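PDB 4HBS: putative hydrolase from Bacteroides ovatus, which is probably a hydrolase with a five-bladed beta-propeller fold, though its substrate and reaction are not established. Local coordinates for residues Y158-A163 against M170-G175; Y224-W229 against L238-N243; K245-R250 against Q281-S286; S293-P298 against Y307-Q312. All coordinates share one frame; numbering follows the deposited sequence.

Interaction 1 (Y158-A163 against M170-G175)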
# COMPACT_ATOMS: atom_id res chain seq x y z
N TYR A 158 -0.81 -14.64 -1.33
CA TYR A 158 0.22 -13.62 -1.33
C TYR A 158 -0.42 -12.25 -1.33
O TYR A 158 -1.38 -12.03 -2.07
CB TYR A 158 1.13 -13.76 -2.57
CG TYR A 158 2.24 -14.79 -2.45
CD1 TYR A 158 3.14 -14.76 -1.39
CD2 TYR A 158 2.43 -15.76 -3.43
CE1 TYR A 158 4.17 -15.70 -1.27
CE2 TYR A 158 3.46 -16.69 -3.33
CZ TYR A 158 4.31 -16.68 -2.23
OH TYR A 158 5.31 -17.61 -2.11
N TRP A 159 0.11 -11.32 -0.53
CA TRP A 159 -0.34 -9.94 -0.55
C TRP A 159 0.91 -9.06 -0.73
O TRP A 159 2.02 -9.47 -0.39
CB TRP A 159 -1.16 -9.59 0.70
CG TRP A 159 -2.61 -10.00 0.63
CD1 TRP A 159 -3.38 -10.17 -0.48
CD2 TRP A 159 -3.46 -10.26 1.75
NE1 TRP A 159 -4.66 -10.52 -0.13
CE2 TRP A 159 -4.75 -10.56 1.24
CE3 TRP A 159 -3.29 -10.20 3.14
CZ2 TRP A 159 -5.85 -10.77 2.07
CZ3 TRP A 159 -4.36 -10.49 3.97
CH2 TRP A 159 -5.62 -10.77 3.43
N ALA A 160 0.72 -7.91 -1.39
CA ALA A 160 1.81 -7.02 -1.80
C ALA A 160 2.69 -6.55 -0.68
O ALA A 160 2.20 -6.19 0.39
CB ALA A 160 1.24 -5.81 -2.50
N GLY A 161 3.98 -6.55 -0.94
CA GLY A 161 5.01 -5.95 -0.12
C GLY A 161 5.49 -4.80 -0.95
O GLY A 161 4.93 -4.56 -2.03
N ASP A 162 6.50 -4.08 -0.51
CA ASP A 162 6.99 -2.96 -1.32
C ASP A 162 7.96 -3.51 -2.40
O ASP A 162 8.37 -4.67 -2.33
CB ASP A 162 7.65 -1.89 -0.44
CG ASP A 162 7.60 -0.48 -0.96
OD1 ASP A 162 7.36 -0.29 -2.17
OD2 ASP A 162 7.89 0.44 -0.19
N ALA A 163 8.29 -2.70 -3.42
CA ALA A 163 9.17 -3.12 -4.50
C ALA A 163 10.16 -2.04 -4.85
O ALA A 163 9.89 -0.85 -4.63
CB ALA A 163 8.35 -3.49 -5.72
N MSE A 170 12.31 -4.91 -11.74
CA MSE A 170 11.66 -4.60 -10.48
C MSE A 170 11.61 -5.85 -9.61
O MSE A 170 11.02 -6.86 -10.00
CB MSE A 170 10.27 -4.03 -10.70
CG MSE A 170 9.64 -3.48 -9.42
SE MSE A 170 7.78 -3.17 -9.65
CE MSE A 170 7.22 -4.99 -9.62
N GLN A 171 12.24 -5.76 -8.42
CA GLN A 171 12.25 -6.81 -7.41
C GLN A 171 11.18 -6.48 -6.42
O GLN A 171 11.20 -5.37 -5.87
CB GLN A 171 13.61 -6.89 -6.71
CG GLN A 171 14.81 -6.83 -7.62
CD GLN A 171 16.05 -6.91 -6.79
OE1 GLN A 171 16.39 -5.96 -6.07
NE2 GLN A 171 16.71 -8.06 -6.78
N MSE A 172 10.24 -7.40 -6.18
CA MSE A 172 9.12 -7.18 -5.28
C MSE A 172 8.98 -8.29 -4.26
O MSE A 172 9.20 -9.46 -4.59
CB MSE A 172 7.84 -7.12 -6.11
CG MSE A 172 6.56 -7.15 -5.27
SE MSE A 172 5.06 -6.60 -6.24
CE MSE A 172 4.13 -5.85 -4.80
N LEU A 173 8.52 -7.94 -3.04
CA LEU A 173 8.22 -8.92 -2.00
C LEU A 173 6.71 -9.20 -1.96
O LEU A 173 5.90 -8.27 -1.97
CB LEU A 173 8.67 -8.46 -0.61
CG LEU A 173 10.11 -8.12 -0.39
CD1 LEU A 173 10.31 -7.63 1.00
CD2 LEU A 173 11.03 -9.31 -0.62
N TRP A 174 6.35 -10.47 -1.87
CA TRP A 174 4.99 -10.93 -1.74
C TRP A 174 4.91 -11.66 -0.38
O TRP A 174 5.68 -12.61 -0.17
CB TRP A 174 4.63 -11.85 -2.91
CG TRP A 174 4.37 -11.16 -4.22
CD1 TRP A 174 5.18 -11.17 -5.31
CD2 TRP A 174 3.21 -10.41 -4.57
NE1 TRP A 174 4.59 -10.46 -6.34
CE2 TRP A 174 3.39 -9.96 -5.90
CE3 TRP A 174 2.03 -10.05 -3.90
CZ2 TRP A 174 2.43 -9.16 -6.56
CZ3 TRP A 174 1.07 -9.29 -4.56
CH2 TRP A 174 1.30 -8.81 -5.86
N GLY A 175 4.05 -11.21 0.52
CA GLY A 175 3.90 -11.79 1.85
C GLY A 175 2.97 -12.97 1.86
O GLY A 175 1.82 -12.84 1.45
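Y158 and W174 meet across a beta hairpin within one blade of the five-bladed propeller. Their side chains cross at about a right angle, and Y158 CD1 lies 3.6 Å from W174 CB. The six-membered part of the W174 indole reaches the backbone where W159 joins A160, with W174 CE3 3.5 Å from W159 C. Selenomethionine M172 has CG anti to the backbone N (chi1 170°), and a bend at chi3 brings its CE to 3.7 Å from A160 CB. Its SE lies over the rim of one face of the W174 indole. A163 CB packs against M172 CB and the CG of selenomethionine M170.

The backbones are antiparallel. W159 and G175 are joined by a bond each way, and G175 N to W159 O is 2.8 Å. The register slips by one between A160 and A163, a beta bulge; the bonds there are weak. Further out, Y158 OH bonds D215 OD2 and W174 NE1 bonds Y196 OH. With an alanine in place of Y158, D215 would probably lose this hydroxyl partner and W174 CB its ring neighbour. At the bulge's end, A163 N donates to D162 OD1 at 2.9 Å, from the anti side and 31° out of the carboxylate plane.

Interaction 2 (Y224-W229 against L238-N243); sequences YGDTMW and LYTTSN
G225 N donates to Y239 O at 3.1 Å, where the chain enters the first hairpin of a propeller blade. The donor stands above the carbonyl plane, so this bond is not aimed at a lone pair. Two residues on, Y239 N donates to T227 O at 3.2 Å and is almost straight, at 173°. These two bonds tie strand 236-242 to the edge strand 227-230 and the turn before it.

Side chains fill in around them. T240 OG1 is anti to the backbone N (chi1 -161°), which leaves CG2 in the crowded position between N and the carbonyl carbon. From there CG2 sits over one face of the Y224 ring, 3.8 Å from its centroid, as a CH-pi contact. The ring edge of Y224 faces L238 O. L238 CB rests 3.5 Å from G225 N. L238 also runs side by side with selenomethionine M228, and L238 CD2 is 3.7 Å from M228 CG. A serine in place of Y224 would probably strip T240 CG2 of its ring face and open a gap beside A247 and A249, which the ring also touches.

Polar ends reach outward. D226 OD1 makes a salt bridge with R188, and Y239 OH bonds P328 O. T227 OG1 lies 3.5 Å from Y239 CB and is hydrogen-bonded to P298 O in the next blade.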
# COMPACT_ATOMS: atom_id res chain seq x y z
N TYR A 224 9.09 -7.80 7.41
CA TYR A 224 10.14 -6.83 7.04
C TYR A 224 10.10 -6.62 5.55
O TYR A 224 10.16 -7.59 4.80
CB TYR A 224 11.53 -7.30 7.46
CG TYR A 224 11.79 -7.23 8.95
CD1 TYR A 224 12.03 -6.02 9.58
CD2 TYR A 224 11.88 -8.40 9.71
CE1 TYR A 224 12.33 -5.96 10.94
CE2 TYR A 224 12.17 -8.35 11.08
CZ TYR A 224 12.38 -7.12 11.69
OH TYR A 224 12.70 -7.05 13.03
N GLY A 225 9.90 -5.37 5.13
CA GLY A 225 9.81 -5.01 3.73
C GLY A 225 8.42 -4.69 3.22
O GLY A 225 8.27 -4.36 2.03
N ASP A 226 7.37 -4.75 4.09
CA ASP A 226 5.99 -4.38 3.69
C ASP A 226 6.01 -2.94 3.15
O ASP A 226 5.27 -2.62 2.22
CB ASP A 226 5.02 -4.52 4.86
CG ASP A 226 4.64 -5.94 5.24
OD1 ASP A 226 4.71 -6.83 4.36
OD2 ASP A 226 4.26 -6.16 6.41
N THR A 227 6.88 -2.09 3.75
CA THR A 227 7.23 -0.75 3.28
C THR A 227 8.76 -0.76 3.20
O THR A 227 9.41 -1.60 3.84
CB THR A 227 6.67 0.36 4.16
OG1 THR A 227 7.39 0.41 5.39
CG2 THR A 227 5.18 0.21 4.40
N MSE A 228 9.32 0.15 2.41
CA MSE A 228 10.76 0.24 2.19
C MSE A 228 11.24 1.65 2.06
O MSE A 228 10.45 2.58 1.87
CB MSE A 228 11.08 -0.48 0.88
CG MSE A 228 11.53 -1.87 1.07
SE MSE A 228 11.50 -2.93 -0.56
CE MSE A 228 11.72 -1.70 -1.77
N TRP A 229 12.57 1.81 2.12
CA TRP A 229 13.22 3.09 1.88
C TRP A 229 14.62 2.84 1.29
O TRP A 229 15.50 2.35 2.00
CB TRP A 229 13.30 3.96 3.14
CG TRP A 229 14.18 5.15 2.94
CD1 TRP A 229 15.44 5.32 3.42
CD2 TRP A 229 13.98 6.17 1.96
NE1 TRP A 229 16.01 6.43 2.85
CE2 TRP A 229 15.13 7.00 1.98
CE3 TRP A 229 12.93 6.51 1.10
CZ2 TRP A 229 15.23 8.15 1.20
CZ3 TRP A 229 13.03 7.65 0.32
CH2 TRP A 229 14.19 8.43 0.35
N LEU A 238 13.99 -1.90 5.31
CA LEU A 238 12.79 -2.75 5.29
C LEU A 238 12.10 -2.63 6.64
O LEU A 238 12.73 -2.95 7.65
CB LEU A 238 13.22 -4.20 5.03
CG LEU A 238 14.29 -4.43 3.97
CD1 LEU A 238 15.05 -5.69 4.26
CD2 LEU A 238 13.69 -4.46 2.61
N TYR A 239 10.86 -2.14 6.69
CA TYR A 239 10.15 -1.95 7.96
C TYR A 239 9.03 -2.94 8.15
O TYR A 239 8.55 -3.56 7.19
CB TYR A 239 9.54 -0.53 8.05
CG TYR A 239 10.53 0.56 7.80
CD1 TYR A 239 10.87 0.94 6.51
CD2 TYR A 239 11.20 1.17 8.85
CE1 TYR A 239 11.86 1.89 6.27
CE2 TYR A 239 12.19 2.13 8.63
CZ TYR A 239 12.51 2.49 7.33
OH TYR A 239 13.49 3.42 7.06
N THR A 240 8.56 -3.05 9.40
CA THR A 240 7.43 -3.88 9.78
C THR A 240 6.92 -3.43 11.11
O THR A 240 7.60 -2.66 11.80
CB THR A 240 7.79 -5.39 9.80
OG1 THR A 240 6.57 -6.17 9.74
CG2 THR A 240 8.66 -5.79 11.02
N THR A 241 5.73 -3.90 11.48
CA THR A 241 5.15 -3.66 12.79
C THR A 241 4.69 -4.97 13.36
O THR A 241 4.40 -5.92 12.62
CB THR A 241 4.01 -2.64 12.78
OG1 THR A 241 3.05 -2.96 11.77
CG2 THR A 241 4.50 -1.22 12.61
N SER A 242 4.68 -5.04 14.69
CA SER A 242 4.19 -6.17 15.48
C SER A 242 3.57 -5.56 16.73
O SER A 242 4.30 -4.93 17.50
CB SER A 242 5.34 -7.12 15.81
OG SER A 242 4.86 -8.35 16.35
N ASN A 243 2.23 -5.64 16.90
CA ASN A 243 1.52 -5.00 18.03
C ASN A 243 1.82 -3.49 18.08
O ASN A 243 2.17 -2.94 19.13
CB ASN A 243 1.82 -5.68 19.37
CG ASN A 243 1.06 -6.95 19.54
OD1 ASN A 243 0.05 -6.99 20.25
ND2 ASN A 243 1.51 -8.01 18.88

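Interaction 3 (K245-R250 against Q281-S286); sequences KVAVAR and QDAENS
This is strand-against-helix packing, where K245 and A247 of a propeller blade meet E284 and A283 of the short helix 280-285. Strand 245-251 is the middle one of the five in its sheet. The helix lies after the last strand of that sheet, on the way to the next blade. No hydrogen bond crosses between the two segments, so the contact rests on van der Waals touch.

K245 supplies the larger share. Its aliphatic chain crosses E284 obliquely, with CD 3.8 Å from E284 CB and 3.6 Å from E284 O. The chain bends at chi2 and again at chi4 (84°), and NZ ends at N243 O, to which it is hydrogen-bonded. K245 NZ and E284 OE1 stay 4.3 Å apart, too far for a salt bridge. Their opposite charges may still attract weakly. The other carboxylate oxygen, E284 OE2, is hydrogen-bonded to S242 OG, so the glutamate also ties the helix to the neighbouring strand.

A247 points its methyl group at the helix. Its CB is 3.8 Å from A283 O and 4.3 Å from A283 CB, and the ring of Y224 touches both alanines. S286 OG turns back toward the helix and donates to D282 O at 2.7 Å; the same hydroxyl is bonded to A265 N.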
# COMPACT_ATOMS: atom_id res chain seq x y z
N LYS A 245 4.36 -1.77 17.12
CA LYS A 245 5.75 -1.40 17.41
C LYS A 245 6.47 -1.52 16.10
O LYS A 245 6.32 -2.55 15.45
CB LYS A 245 6.35 -2.31 18.49
CG LYS A 245 5.91 -1.89 19.88
CD LYS A 245 5.79 -3.04 20.86
CE LYS A 245 4.84 -2.72 21.99
NZ LYS A 245 3.41 -2.98 21.62
N VAL A 246 7.20 -0.46 15.67
CA VAL A 246 7.88 -0.43 14.36
C VAL A 246 9.30 -0.92 14.47
O VAL A 246 10.11 -0.27 15.13
CB VAL A 246 7.86 1.00 13.75
CG1 VAL A 246 8.50 1.00 12.37
CG2 VAL A 246 6.45 1.57 13.71
N ALA A 247 9.63 -2.03 13.79
CA ALA A 247 10.99 -2.59 13.75
C ALA A 247 11.56 -2.40 12.34
O ALA A 247 10.80 -2.26 11.39
CB ALA A 247 10.96 -4.06 14.12
N VAL A 248 12.88 -2.39 12.21
CA VAL A 248 13.53 -2.17 10.91
C VAL A 248 14.67 -3.20 10.64
O VAL A 248 15.37 -3.65 11.57
CB VAL A 248 14.06 -0.71 10.81
CG1 VAL A 248 15.15 -0.43 11.85
CG2 VAL A 248 14.57 -0.38 9.41
N ALA A 249 14.84 -3.54 9.36
CA ALA A 249 15.90 -4.39 8.82
C ALA A 249 16.46 -3.70 7.59
O ALA A 249 15.87 -2.70 7.17
CB ALA A 249 15.36 -5.77 8.47
N ARG A 250 17.56 -4.18 7.01
CA ARG A 250 18.09 -3.55 5.80
C ARG A 250 18.91 -4.53 4.97
O ARG A 250 19.49 -5.48 5.50
CB ARG A 250 18.92 -2.28 6.13
CG ARG A 250 20.38 -2.53 6.53
CD ARG A 250 21.05 -1.28 7.05
NE ARG A 250 22.38 -1.55 7.62
CZ ARG A 250 23.13 -0.66 8.28
NH1 ARG A 250 22.70 0.59 8.44
NH2 ARG A 250 24.31 -1.01 8.77
N GLN A 281 9.17 -11.26 20.04
CA GLN A 281 9.37 -10.63 21.35
C GLN A 281 10.52 -9.62 21.27
O GLN A 281 10.36 -8.49 21.74
CB GLN A 281 9.68 -11.72 22.39
CG GLN A 281 9.80 -11.24 23.84
CD GLN A 281 10.26 -12.37 24.74
OE1 GLN A 281 9.57 -13.40 24.89
NE2 GLN A 281 11.46 -12.24 25.32
N ASP A 282 11.66 -10.02 20.65
CA ASP A 282 12.83 -9.14 20.49
C ASP A 282 12.58 -8.02 19.49
O ASP A 282 13.05 -6.92 19.72
CB ASP A 282 14.07 -9.94 20.09
CG ASP A 282 14.65 -10.76 21.22
OD1 ASP A 282 14.66 -10.26 22.38
OD2 ASP A 282 15.13 -11.88 20.94
N ALA A 283 11.87 -8.29 18.39
CA ALA A 283 11.57 -7.23 17.41
C ALA A 283 10.70 -6.12 18.06
O ALA A 283 10.92 -4.94 17.78
CB ALA A 283 10.88 -7.81 16.19
N GLU A 284 9.76 -6.48 18.96
CA GLU A 284 8.90 -5.52 19.66
C GLU A 284 9.68 -4.68 20.70
O GLU A 284 9.38 -3.49 20.87
CB GLU A 284 7.72 -6.24 20.32
CG GLU A 284 6.72 -6.75 19.30
CD GLU A 284 5.47 -7.38 19.88
OE1 GLU A 284 4.98 -6.89 20.92
OE2 GLU A 284 4.94 -8.32 19.24
N ASN A 285 10.72 -5.27 21.35
CA ASN A 285 11.58 -4.52 22.29
C ASN A 285 12.46 -3.50 21.54
O ASN A 285 12.95 -2.55 22.15
CB ASN A 285 12.49 -5.47 23.11
CG ASN A 285 11.76 -6.45 23.98
OD1 ASN A 285 10.70 -6.15 24.54
ND2 ASN A 285 12.32 -7.65 24.15
N SER A 286 12.67 -3.73 20.22
CA SER A 286 13.48 -2.91 19.31
C SER A 286 12.64 -1.90 18.49
O SER A 286 12.97 -1.63 17.34
CB SER A 286 14.23 -3.83 18.35
OG SER A 286 14.71 -4.97 19.03

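Interaction 4 (S293-P298 against Y307-Q312); sequences SACSMP and YYMIGQ
C295, P298 and selenomethionine M309 come together where the chain turns a corner into the first hairpin of a propeller blade. M309 lies on strand 306-312, the second of that blade. Its CG is anti to the backbone N (chi1 -176°), and the chain stays extended through chi2. The bend comes at chi3, 120°, and turns the terminal methyl toward the other segment. CE therefore touches both the sulfur of C295 and the ring of P298, 3.5 Å from P298 CB. P298 CB also lies 3.7 Å from M309 SE, so the proline meets both the last two atoms of the selenomethionine. C295 CB is turned toward the strand, and C295 SG lies 4.1 Å from G311 CA. G311 bears no side chain there, and a CB would probably crowd that sulfur.

Beside this apolar group the backbones pair at S296 and Q312, antiparallel and hydrogen-bonded. S296 N donates to Q312 O at 3.1 Å, and Q312 N returns the bond to S296 O at 3.2 Å. Both donors lie in the carbonyl plane. At selenomethionine M297 the chain then takes left-handed backbone angles. This breaks the line of the strand before P298 starts strand 298-303.

The side chains of S296 and Q312 share one face of the sheet. Q312 leaves its backbone with CG anti to N and runs out extended. Its NE2 is bonded to V356 O and G317 O, which fixes the amide from beyond the contact. S296 OG rests 3.8 Å from Q312 CB.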
# COMPACT_ATOMS: atom_id res chain seq x y z
N SER A 293 3.96 5.58 21.68
CA SER A 293 3.33 5.72 20.37
C SER A 293 3.05 4.38 19.79
O SER A 293 3.74 3.40 20.09
CB SER A 293 4.23 6.48 19.42
OG SER A 293 4.40 7.82 19.85
N ALA A 294 2.07 4.34 18.92
CA ALA A 294 1.63 3.15 18.21
C ALA A 294 1.25 3.54 16.82
O ALA A 294 0.72 4.63 16.63
CB ALA A 294 0.44 2.55 18.93
N CYS A 295 1.61 2.74 15.83
CA CYS A 295 1.25 3.04 14.46
C CYS A 295 1.33 1.78 13.60
O CYS A 295 1.98 0.81 13.99
CB CYS A 295 2.13 4.17 13.90
SG CYS A 295 3.30 3.67 12.62
N SER A 296 0.65 1.79 12.44
CA SER A 296 0.65 0.66 11.50
C SER A 296 0.99 1.13 10.09
O SER A 296 0.69 2.28 9.73
CB SER A 296 -0.70 -0.05 11.52
OG SER A 296 -1.72 0.79 11.02
N MSE A 297 1.59 0.24 9.28
CA MSE A 297 2.01 0.52 7.91
C MSE A 297 2.87 1.80 7.87
O MSE A 297 2.49 2.78 7.25
CB MSE A 297 0.79 0.62 6.95
CG MSE A 297 0.35 -0.72 6.39
SE MSE A 297 1.78 -1.63 5.44
CE MSE A 297 1.10 -3.45 5.50
N PRO A 298 4.01 1.81 8.59
CA PRO A 298 4.85 3.02 8.59
C PRO A 298 5.56 3.21 7.26
O PRO A 298 6.17 2.27 6.77
CB PRO A 298 5.85 2.73 9.71
CG PRO A 298 5.99 1.27 9.70
CD PRO A 298 4.62 0.74 9.39
N TYR A 307 14.52 12.37 8.24
CA TYR A 307 13.73 11.21 7.86
C TYR A 307 12.39 11.40 8.46
O TYR A 307 12.31 11.69 9.65
CB TYR A 307 14.37 9.92 8.36
CG TYR A 307 15.65 9.62 7.63
CD1 TYR A 307 16.85 10.20 8.03
CD2 TYR A 307 15.66 8.86 6.48
CE1 TYR A 307 18.03 9.98 7.33
CE2 TYR A 307 16.83 8.62 5.77
CZ TYR A 307 18.02 9.21 6.19
OH TYR A 307 19.20 8.96 5.53
N TYR A 308 11.34 11.31 7.66
CA TYR A 308 9.96 11.44 8.12
C TYR A 308 9.28 10.12 7.96
O TYR A 308 9.49 9.45 6.95
CB TYR A 308 9.23 12.52 7.31
CG TYR A 308 9.82 13.89 7.48
CD1 TYR A 308 9.49 14.70 8.56
CD2 TYR A 308 10.72 14.40 6.54
CE1 TYR A 308 10.04 15.97 8.71
CE2 TYR A 308 11.26 15.67 6.67
CZ TYR A 308 10.92 16.46 7.76
OH TYR A 308 11.47 17.71 7.91
N MSE A 309 8.47 9.74 8.94
CA MSE A 309 7.69 8.51 8.91
C MSE A 309 6.25 8.87 8.96
O MSE A 309 5.90 9.72 9.77
CB MSE A 309 8.03 7.63 10.10
CG MSE A 309 7.32 6.32 10.07
SE MSE A 309 7.79 5.26 11.62
CE MSE A 309 6.14 5.15 12.22
N ILE A 310 5.39 8.24 8.13
CA ILE A 310 3.95 8.50 8.15
C ILE A 310 3.25 7.18 8.33
O ILE A 310 3.48 6.25 7.58
CB ILE A 310 3.43 9.24 6.89
CG1 ILE A 310 4.16 10.58 6.71
CG2 ILE A 310 1.89 9.48 7.00
CD1 ILE A 310 4.03 11.11 5.40
N GLY A 311 2.40 7.11 9.33
CA GLY A 311 1.66 5.90 9.64
C GLY A 311 0.27 6.19 10.14
O GLY A 311 -0.03 7.32 10.54
N GLN A 312 -0.59 5.20 10.09
CA GLN A 312 -1.95 5.32 10.57
C GLN A 312 -1.95 5.08 12.05
O GLN A 312 -1.29 4.15 12.50
CB GLN A 312 -2.81 4.29 9.89
CG GLN A 312 -4.29 4.47 10.13
CD GLN A 312 -5.04 3.27 9.69
OE1 GLN A 312 -4.48 2.31 9.13
NE2 GLN A 312 -6.33 3.28 9.94

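Interactions 2 and 3 lie in the same blade, their centres 9 Å apart. Strands 236-242 and 245-251 are neighbours there, and L238 N probably bonds A249 O at 2.8 Å. Interaction 1 belongs to the preceding blade and meets interaction 2 where D162 N probably bonds G225 O at 3.1 Å. Interaction 4 opens the following blade. It packs on interaction 2 through T241 CG2, 3.8 Å from P298 CD, and on interaction 3 through V246 CG1, 3.7 Å from P298 CG. Interactions 1 and 4 do not touch. W159 and C295 side chains each lie about 5 Å from bound glycerol, and A294 O hydrogen-bonds one; it probably came from the crystallisation liquor but may mark a pocket.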